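Long-range contact in Sn-glycerol-3-phosphate ABC transporter substrate-binding protein UspB (Mycobacterium tuberculosis, PDB 4MFI), which binds glycerophosphocholine as the substrate-binding subunit of an ABC transporter, probably delivering it for import: residues L309-K314 and K325-V330. Residues are numbered along the deposited sequence; the frame is centred on the assembly and turned at random.
Sequences LAIPAK and KFIAFV
Leu309, Ile311, Ile327 and Val330 form a buried, wholly apolar strand-to-helix contact, in which strand 307-310 and the chain that continues from it pack against the last turns of helix 317-330. No hydrogen bond crosses between the two segments; what seats the helix on the sheet here is the fit of branched side chains. Ile327 is central. It points at the strand and slides past Leu309 in the opposite direction, its CG1 lying 3.9 Å from Leu309 CB. With CG1 beside its own backbone N (chi1 -70°) and the chain then extended, Ile327 reaches on toward Ile311, bringing Ile327 CD1 to 3.6 Å from Ile311 CG1. That same CD1 also rests against Leu309 CB, so the two strand-side residues share the isoleucine's tip. One helical turn on, Val330 CG2 comes within 4.0 Å of Leu309 CD1, the two side chains crossing at about a right angle. Val97 of the adjoining antiparallel strand 97-101 touches both Leu309 and Ile327, and Leu56 of helix 50-63 reaches Val330, so the apolar layer continues into the sheet and into that helix. Such a helix, following its strand in sequence and folding back over the sheet, is characteristic of the layered alpha/beta domains of periplasmic-binding-protein-like solute receptors.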
loop_
_atom_site.group_PDB
_atom_site.type_symbol
_atom_site.label_atom_id
_atom_site.label_comp_id
_atom_site.label_asym_id
_atom_site.label_seq_id
_atom_site.Cartn_x
_atom_site.Cartn_y
_atom_site.Cartn_z
ATOM N N LEU A 309 12.628 0.891 1.636
ATOM C CA LEU A 309 13.913 0.737 2.307
ATOM C C LEU A 309 14.523 2.097 2.624
ATOM O O LEU A 309 14.628 2.957 1.739
ATOM C CB LEU A 309 14.873 -0.065 1.423
ATOM C CG LEU A 309 14.428 -1.477 1.050
ATOM C CD1 LEU A 309 15.454 -2.145 0.136
ATOM C CD2 LEU A 309 14.204 -2.312 2.304
ATOM N N ALA A 310 14.918 2.287 3.882
ATOM C CA ALA A 310 15.470 3.557 4.351
ATOM C C ALA A 310 16.864 3.360 4.949
ATOM O O ALA A 310 17.239 2.248 5.322
ATOM C CB ALA A 310 14.542 4.176 5.395
ATOM N N ILE A 311 17.610 4.454 5.054
ATOM C CA ILE A 311 18.965 4.440 5.596
ATOM C C ILE A 311 19.011 5.341 6.827
ATOM O O ILE A 311 18.788 6.543 6.722
ATOM C CB ILE A 311 19.975 4.971 4.550
ATOM C CG1 ILE A 311 19.901 4.153 3.257
ATOM C CG2 ILE A 311 21.400 4.983 5.108
ATOM C CD1 ILE A 311 20.800 4.703 2.151
ATOM N N PRO A 312 19.296 4.767 8.005
ATOM C CA PRO A 312 19.378 5.595 9.214
ATOM C C PRO A 312 20.403 6.726 9.114
ATOM O O PRO A 312 21.466 6.576 8.493
ATOM C CB PRO A 312 19.800 4.591 10.287
ATOM C CG PRO A 312 19.207 3.293 9.807
ATOM C CD PRO A 312 19.417 3.331 8.312
ATOM N N ALA A 313 20.077 7.849 9.748
ATOM C CA ALA A 313 20.933 9.029 9.737
ATOM C C ALA A 313 22.251 8.818 10.477
ATOM O O ALA A 313 23.248 9.465 10.152
ATOM C CB ALA A 313 20.191 10.225 10.325
ATOM N N LYS A 314 22.266 7.936 11.476
ATOM C CA LYS A 314 23.464 7.793 12.309
ATOM C C LYS A 314 24.462 6.749 11.792
ATOM O O LYS A 314 25.068 6.004 12.563
ATOM C CB LYS A 314 23.103 7.540 13.773
ATOM C CG LYS A 314 22.449 6.210 14.056
ATOM C CD LYS A 314 22.624 5.836 15.521
ATOM C CE LYS A 314 22.234 6.981 16.437
ATOM N NZ LYS A 314 22.159 6.564 17.863
ATOM N N LYS A 325 23.897 1.787 -2.338
ATOM C CA LYS A 325 24.279 0.860 -3.405
ATOM C C LYS A 325 23.454 -0.421 -3.311
ATOM O O LYS A 325 22.975 -0.947 -4.327
ATOM C CB LYS A 325 25.768 0.526 -3.331
ATOM C CG LYS A 325 26.677 1.666 -3.748
ATOM C CD LYS A 325 28.138 1.320 -3.474
ATOM C CE LYS A 325 29.072 2.416 -3.946
ATOM N NZ LYS A 325 30.483 2.138 -3.554
ATOM N N PHE A 326 23.285 -0.924 -2.092
ATOM C CA PHE A 326 22.466 -2.113 -1.886
ATOM C C PHE A 326 21.007 -1.870 -2.255
ATOM O O PHE A 326 20.408 -2.646 -3.010
ATOM C CB PHE A 326 22.562 -2.603 -0.439
ATOM C CG PHE A 326 21.703 -3.802 -0.159
ATOM C CD1 PHE A 326 22.084 -5.062 -0.604
ATOM C CD2 PHE A 326 20.501 -3.666 0.525
ATOM C CE1 PHE A 326 21.293 -6.167 -0.359
ATOM C CE2 PHE A 326 19.701 -4.771 0.776
ATOM C CZ PHE A 326 20.100 -6.024 0.335
ATOM N N ILE A 327 20.430 -0.801 -1.713
ATOM C CA ILE A 327 19.027 -0.490 -1.960
ATOM C C ILE A 327 18.762 -0.292 -3.446
ATOM O O ILE A 327 17.792 -0.835 -3.975
ATOM C CB ILE A 327 18.588 0.764 -1.181
ATOM C CG1 ILE A 327 18.541 0.467 0.318
ATOM C CG2 ILE A 327 17.224 1.241 -1.647
ATOM C CD1 ILE A 327 18.335 1.702 1.157
ATOM N N ALA A 328 19.625 0.468 -4.115
ATOM C CA ALA A 328 19.448 0.731 -5.540
ATOM C C ALA A 328 19.587 -0.554 -6.355
ATOM O O ALA A 328 18.883 -0.752 -7.351
ATOM C CB ALA A 328 20.447 1.781 -6.021
ATOM N N PHE A 329 20.494 -1.431 -5.938
ATOM C CA PHE A 329 20.703 -2.672 -6.672
ATOM C C PHE A 329 19.509 -3.619 -6.555
ATOM O O PHE A 329 19.019 -4.140 -7.559
ATOM C CB PHE A 329 21.987 -3.373 -6.220
ATOM C CG PHE A 329 22.248 -4.661 -6.937
ATOM C CD1 PHE A 329 22.882 -4.667 -8.170
ATOM C CD2 PHE A 329 21.835 -5.869 -6.391
ATOM C CE1 PHE A 329 23.110 -5.860 -8.843
ATOM C CE2 PHE A 329 22.059 -7.058 -7.051
ATOM C CZ PHE A 329 22.696 -7.058 -8.279
ATOM N N VAL A 330 19.031 -3.843 -5.336
ATOM C CA VAL A 330 17.965 -4.826 -5.155
ATOM C C VAL A 330 16.627 -4.342 -5.706
ATOM O O VAL A 330 15.703 -5.141 -5.883
ATOM C CB VAL A 330 17.831 -5.318 -3.695
ATOM C CG1 VAL A 330 19.146 -5.923 -3.217
ATOM C CG2 VAL A 330 17.365 -4.190 -2.763
#